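D-galactonate dehydratase family member RspA (Pantoea ananatis, PDB 3T6C) dehydrates D-gluconate to 2-dehydro-3-deoxy-D-gluconate with low activity in vitro, using one magnesium ion per subunit, and probably has no significant role in gluconate degradation in vivo. Local coordinates at residues A[26-38]-A[45-57]. Residues are numbered along the deposited sequence; the frame is centred on the assembly and turned at random.
Sequences NLFITNVKTILTA and VVVKIETNEPGLY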
loop_
_atom_site.group_PDB
_atom_site.type_symbol
_atom_site.label_atom_id
_atom_site.label_comp_id
_atom_site.label_asym_id
_atom_site.label_seq_id
_atom_site.Cartn_x
_atom_site.Cartn_y
_atom_site.Cartn_z
ATOM N N ASN A 26 -3.815 0.048 52.594
ATOM C CA ASN A 26 -4.871 -0.161 53.583
ATOM C C ASN A 26 -5.500 -1.563 53.503
ATOM O O ASN A 26 -5.297 -2.372 54.408
ATOM C CB ASN A 26 -5.944 0.925 53.476
ATOM C CG ASN A 26 -6.959 0.863 54.608
ATOM O OD1 ASN A 26 -6.979 -0.092 55.390
ATOM N ND2 ASN A 26 -7.816 1.884 54.693
ATOM N N LEU A 27 -6.261 -1.862 52.446
ATOM C CA LEU A 27 -6.714 -3.248 52.250
ATOM C C LEU A 27 -5.571 -4.059 51.686
ATOM O O LEU A 27 -4.693 -3.537 50.995
ATOM C CB LEU A 27 -7.842 -3.336 51.210
ATOM C CG LEU A 27 -9.132 -2.624 51.571
ATOM C CD1 LEU A 27 -10.090 -2.542 50.380
ATOM C CD2 LEU A 27 -9.797 -3.335 52.741
ATOM N N PHE A 28 -5.605 -5.352 51.951
ATOM C CA PHE A 28 -4.699 -6.305 51.310
ATOM C C PHE A 28 -5.420 -7.629 51.114
ATOM O O PHE A 28 -6.431 -7.900 51.790
ATOM C CB PHE A 28 -3.379 -6.508 52.101
ATOM C CG PHE A 28 -3.562 -6.971 53.491
ATOM C CD1 PHE A 28 -3.675 -6.057 54.533
ATOM C CD2 PHE A 28 -3.573 -8.325 53.788
ATOM C CE1 PHE A 28 -3.841 -6.492 55.846
ATOM C CE2 PHE A 28 -3.714 -8.750 55.115
ATOM C CZ PHE A 28 -3.850 -7.850 56.113
ATOM N N ILE A 29 -4.990 -8.381 50.100
ATOM C CA ILE A 29 -5.636 -9.648 49.744
ATOM C C ILE A 29 -5.178 -10.745 50.716
ATOM O O ILE A 29 -3.986 -10.894 51.037
ATOM C CB ILE A 29 -5.208 -10.027 48.309
ATOM C CG1 ILE A 29 -5.798 -8.974 47.331
ATOM C CG2 ILE A 29 -5.657 -11.438 47.986
ATOM C CD1 ILE A 29 -5.315 -9.155 45.883
ATOM N N THR A 30 -6.165 -11.392 51.343
ATOM C CA THR A 30 -5.858 -12.466 52.271
ATOM C C THR A 30 -6.031 -13.905 51.785
ATOM O O THR A 30 -5.400 -14.827 52.334
ATOM C CB THR A 30 -6.711 -12.300 53.519
ATOM O OG1 THR A 30 -8.105 -12.335 53.173
ATOM C CG2 THR A 30 -6.390 -10.973 54.222
ATOM N N ASN A 31 -6.865 -14.079 50.767
ATOM C CA ASN A 31 -7.149 -15.432 50.261
ATOM C C ASN A 31 -7.674 -15.305 48.857
ATOM O O ASN A 31 -8.371 -14.362 48.593
ATOM C CB ASN A 31 -8.215 -16.110 51.174
ATOM C CG ASN A 31 -8.313 -17.621 50.945
ATOM O OD1 ASN A 31 -7.465 -18.383 51.428
ATOM N ND2 ASN A 31 -9.352 -18.065 50.240
ATOM N N VAL A 32 -7.385 -16.270 47.999
ATOM C CA VAL A 32 -7.946 -16.315 46.657
ATOM C C VAL A 32 -8.373 -17.732 46.457
ATOM O O VAL A 32 -7.561 -18.663 46.633
ATOM C CB VAL A 32 -6.905 -15.946 45.564
ATOM C CG1 VAL A 32 -7.497 -16.145 44.112
ATOM C CG2 VAL A 32 -6.401 -14.521 45.810
ATOM N N LYS A 33 -9.625 -17.931 46.066
ATOM C CA LYS A 33 -10.028 -19.303 45.743
ATOM C C LYS A 33 -10.873 -19.462 44.491
ATOM O O LYS A 33 -11.479 -18.525 44.006
ATOM C CB LYS A 33 -10.738 -19.938 46.896
ATOM C CG LYS A 33 -12.101 -19.427 47.095
ATOM C CD LYS A 33 -12.741 -20.322 48.141
ATOM C CE LYS A 33 -13.905 -19.665 48.742
ATOM N NZ LYS A 33 -14.200 -20.214 50.116
ATOM N N THR A 34 -10.904 -20.679 43.971
ATOM C CA THR A 34 -11.676 -20.974 42.770
ATOM C C THR A 34 -12.840 -21.883 43.161
ATOM O O THR A 34 -12.648 -22.861 43.887
ATOM C CB THR A 34 -10.851 -21.744 41.750
ATOM O OG1 THR A 34 -9.638 -21.045 41.429
ATOM C CG2 THR A 34 -11.656 -21.962 40.493
ATOM N N ILE A 35 -14.037 -21.562 42.659
ATOM C CA ILE A 35 -15.226 -22.333 42.888
ATOM C C ILE A 35 -15.691 -22.863 41.526
ATOM O O ILE A 35 -15.857 -22.077 40.550
ATOM C CB ILE A 35 -16.323 -21.463 43.506
ATOM C CG1 ILE A 35 -15.905 -21.030 44.933
ATOM C CG2 ILE A 35 -17.625 -22.238 43.603
ATOM C CD1 ILE A 35 -16.600 -19.746 45.411
ATOM N N LEU A 36 -15.873 -24.179 41.457
ATOM C CA LEU A 36 -16.344 -24.831 40.234
ATOM C C LEU A 36 -17.781 -25.264 40.509
ATOM O O LEU A 36 -18.060 -26.070 41.419
ATOM C CB LEU A 36 -15.494 -26.041 39.874
ATOM C CG LEU A 36 -14.008 -25.845 39.565
ATOM C CD1 LEU A 36 -13.339 -27.145 39.100
ATOM C CD2 LEU A 36 -13.819 -24.771 38.596
ATOM N N THR A 37 -18.711 -24.730 39.715
ATOM C CA THR A 37 -20.138 -25.019 39.943
ATOM C C THR A 37 -20.931 -25.024 38.630
ATOM O O THR A 37 -20.533 -24.366 37.689
ATOM C CB THR A 37 -20.753 -23.993 40.979
ATOM O OG1 THR A 37 -22.094 -24.359 41.298
ATOM C CG2 THR A 37 -20.776 -22.544 40.461
ATOM N N ALA A 38 -22.040 -25.769 38.579
ATOM C CA ALA A 38 -22.794 -25.880 37.339
ATOM C C ALA A 38 -24.325 -25.772 37.505
ATOM O O ALA A 38 -25.028 -26.671 37.085
ATOM C CB ALA A 38 -22.431 -27.221 36.644
ATOM N N VAL A 45 -16.423 -21.501 36.130
ATOM C CA VAL A 45 -15.299 -21.257 37.053
ATOM C C VAL A 45 -15.410 -19.854 37.637
ATOM O O VAL A 45 -15.401 -18.866 36.887
ATOM C CB VAL A 45 -13.954 -21.379 36.327
ATOM C CG1 VAL A 45 -12.811 -21.309 37.334
ATOM C CG2 VAL A 45 -13.897 -22.695 35.533
ATOM N N VAL A 46 -15.436 -19.748 38.964
ATOM C CA VAL A 46 -15.628 -18.466 39.630
ATOM C C VAL A 46 -14.439 -18.283 40.577
ATOM O O VAL A 46 -13.948 -19.256 41.148
ATOM C CB VAL A 46 -16.965 -18.491 40.428
ATOM C CG1 VAL A 46 -17.014 -17.417 41.509
ATOM C CG2 VAL A 46 -18.153 -18.399 39.465
ATOM N N VAL A 47 -13.943 -17.056 40.685
ATOM C CA VAL A 47 -12.913 -16.717 41.650
ATOM C C VAL A 47 -13.491 -15.839 42.759
ATOM O O VAL A 47 -14.297 -14.937 42.500
ATOM C CB VAL A 47 -11.804 -15.941 40.929
ATOM C CG1 VAL A 47 -10.868 -15.248 41.914
ATOM C CG2 VAL A 47 -10.997 -16.937 40.035
ATOM N N LYS A 48 -13.103 -16.132 44.004
ATOM C CA LYS A 48 -13.430 -15.237 45.142
ATOM C C LYS A 48 -12.136 -14.727 45.777
ATOM O O LYS A 48 -11.298 -15.533 46.197
ATOM C CB LYS A 48 -14.285 -15.978 46.207
ATOM C CG LYS A 48 -14.685 -15.060 47.371
ATOM C CD LYS A 48 -15.841 -15.800 48.093
ATOM C CE LYS A 48 -16.456 -15.022 49.196
ATOM N NZ LYS A 48 -17.570 -15.872 49.812
ATOM N N ILE A 49 -11.949 -13.403 45.836
ATOM C CA ILE A 49 -10.796 -12.802 46.479
ATOM C C ILE A 49 -11.227 -12.155 47.806
ATOM O O ILE A 49 -12.062 -11.264 47.807
ATOM C CB ILE A 49 -10.155 -11.722 45.598
ATOM C CG1 ILE A 49 -9.623 -12.342 44.302
ATOM C CG2 ILE A 49 -9.034 -11.008 46.405
ATOM C CD1 ILE A 49 -8.916 -11.332 43.399
ATOM N N GLU A 50 -10.689 -12.646 48.921
ATOM C CA GLU A 50 -10.982 -12.080 50.244
ATOM C C GLU A 50 -9.957 -11.037 50.616
ATOM O O GLU A 50 -8.794 -11.109 50.219
ATOM C CB GLU A 50 -11.032 -13.162 51.319
ATOM C CG GLU A 50 -12.127 -14.126 51.023
ATOM C CD GLU A 50 -12.528 -14.959 52.202
ATOM O OE1 GLU A 50 -11.692 -15.191 53.110
ATOM O OE2 GLU A 50 -13.697 -15.366 52.218
ATOM N N THR A 51 -10.422 -10.019 51.342
ATOM C CA THR A 51 -9.523 -9.000 51.907
ATOM C C THR A 51 -9.500 -9.055 53.436
ATOM O O THR A 51 -10.187 -9.868 54.084
ATOM C CB THR A 51 -9.920 -7.606 51.502
ATOM O OG1 THR A 51 -11.111 -7.207 52.213
ATOM C CG2 THR A 51 -10.229 -7.547 49.990
ATOM N N ASN A 52 -8.746 -8.141 54.015
ATOM C CA ASN A 52 -8.678 -8.064 55.468
ATOM C C ASN A 52 -9.865 -7.370 56.093
ATOM O O ASN A 52 -9.986 -7.363 57.327
ATOM C CB ASN A 52 -7.399 -7.358 55.909
ATOM C CG ASN A 52 -7.293 -5.985 55.327
ATOM O OD1 ASN A 52 -7.509 -5.794 54.128
ATOM N ND2 ASN A 52 -6.989 -4.996 56.167
ATOM N N GLU A 53 -10.744 -6.799 55.278
ATOM C CA GLU A 53 -11.919 -6.113 55.832
ATOM C C GLU A 53 -13.037 -7.120 55.889
ATOM O O GLU A 53 -13.427 -7.662 54.862
ATOM C CB GLU A 53 -12.314 -4.921 54.965
ATOM C CG GLU A 53 -13.650 -4.353 55.364
ATOM C CD GLU A 53 -13.930 -2.960 54.804
ATOM O OE1 GLU A 53 -12.982 -2.146 54.674
ATOM O OE2 GLU A 53 -15.119 -2.678 54.502
ATOM N N PRO A 54 -13.545 -7.396 57.101
ATOM C CA PRO A 54 -14.599 -8.403 57.199
ATOM C C PRO A 54 -15.748 -8.075 56.259
ATOM O O PRO A 54 -16.264 -6.954 56.186
ATOM C CB PRO A 54 -15.059 -8.312 58.658
ATOM C CG PRO A 54 -13.901 -7.650 59.388
ATOM C CD PRO A 54 -13.246 -6.741 58.390
ATOM N N GLY A 55 -16.131 -9.091 55.520
ATOM C CA GLY A 55 -17.239 -8.995 54.609
ATOM C C GLY A 55 -16.988 -8.374 53.247
ATOM O O GLY A 55 -17.896 -8.394 52.431
ATOM N N LEU A 56 -15.799 -7.810 53.012
ATOM C CA LEU A 56 -15.463 -7.175 51.735
ATOM C C LEU A 56 -14.659 -8.194 50.934
ATOM O O LEU A 56 -13.534 -8.570 51.315
ATOM C CB LEU A 56 -14.640 -5.925 51.948
ATOM C CG LEU A 56 -14.048 -5.268 50.705
ATOM C CD1 LEU A 56 -15.082 -4.980 49.624
ATOM C CD2 LEU A 56 -13.360 -3.972 51.068
ATOM N N TYR A 57 -15.247 -8.680 49.845
ATOM C CA TYR A 57 -14.563 -9.653 48.980
ATOM C C TYR A 57 -14.997 -9.355 47.559
ATOM O O TYR A 57 -15.948 -8.606 47.318
ATOM C CB TYR A 57 -14.908 -11.088 49.334
ATOM C CG TYR A 57 -16.408 -11.391 49.416
ATOM C CD1 TYR A 57 -17.152 -11.654 48.272
ATOM C CD2 TYR A 57 -17.062 -11.317 50.629
ATOM C CE1 TYR A 57 -18.520 -11.905 48.341
ATOM C CE2 TYR A 57 -18.433 -11.582 50.720
ATOM C CZ TYR A 57 -19.148 -11.858 49.552
ATOM O OH TYR A 57 -20.498 -12.107 49.628
HETATM O O HOH W 1 -9.622 -12.600 55.504
HETATM O O HOH W 2 -11.102 -16.550 48.795
#
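Asn52 closes one end of this strand pair by laying its amide over the Phe28 ring. The ring and amide planes are 20° apart, and Asn52 CB sits over the ring face, 3.9 Å from the centroid, as a CH-pi contact. Phe28 CG lies between its own backbone N and carbonyl carbon (chi1 58°), which turns the ring back across Asn52. Phe28 N donates a hydrogen bond to Asn52 OD1 (2.9 Å). This donor stands well above the carbonyl plane. Leu27 CD1 meets Leu56 CD2 at 3.6 Å, the two side chains nearly perpendicular. Thr51 OG1 braces the following turn: it donates to Leu56 O (2.9 Å) and accepts from Glu53 N, an ST turn.

A classic beta bulge sets Thr30 and Asn31 opposite the single residue Glu50. Thr30 N donates a hydrogen bond to Glu50 O, and Glu50 N donates one to Asn31 O. A water links Asn31 ND2 to Lys48 O.

Beyond the bulge the pairing is regular and antiparallel. The Lys33 and Lys48 chains run alongside each other, and each makes a salt bridge to Glu412, whose carboxylate probably offsets their like charges. On the other face, Val32, Thr34, Leu36, Val45, Val47 and Ile49 pack toward helices 68-83 and 108-129. Here, in one of two modelled conformers, Thr34 OG1 bonds Asp76 OD1. Leu36 CD2 touches Val45 CG2 at 3.7 Å. The arrangement is the beta hairpin that begins the three-stranded antiparallel sheet of the N-terminal alpha+beta capping domain in the enolase superfamily.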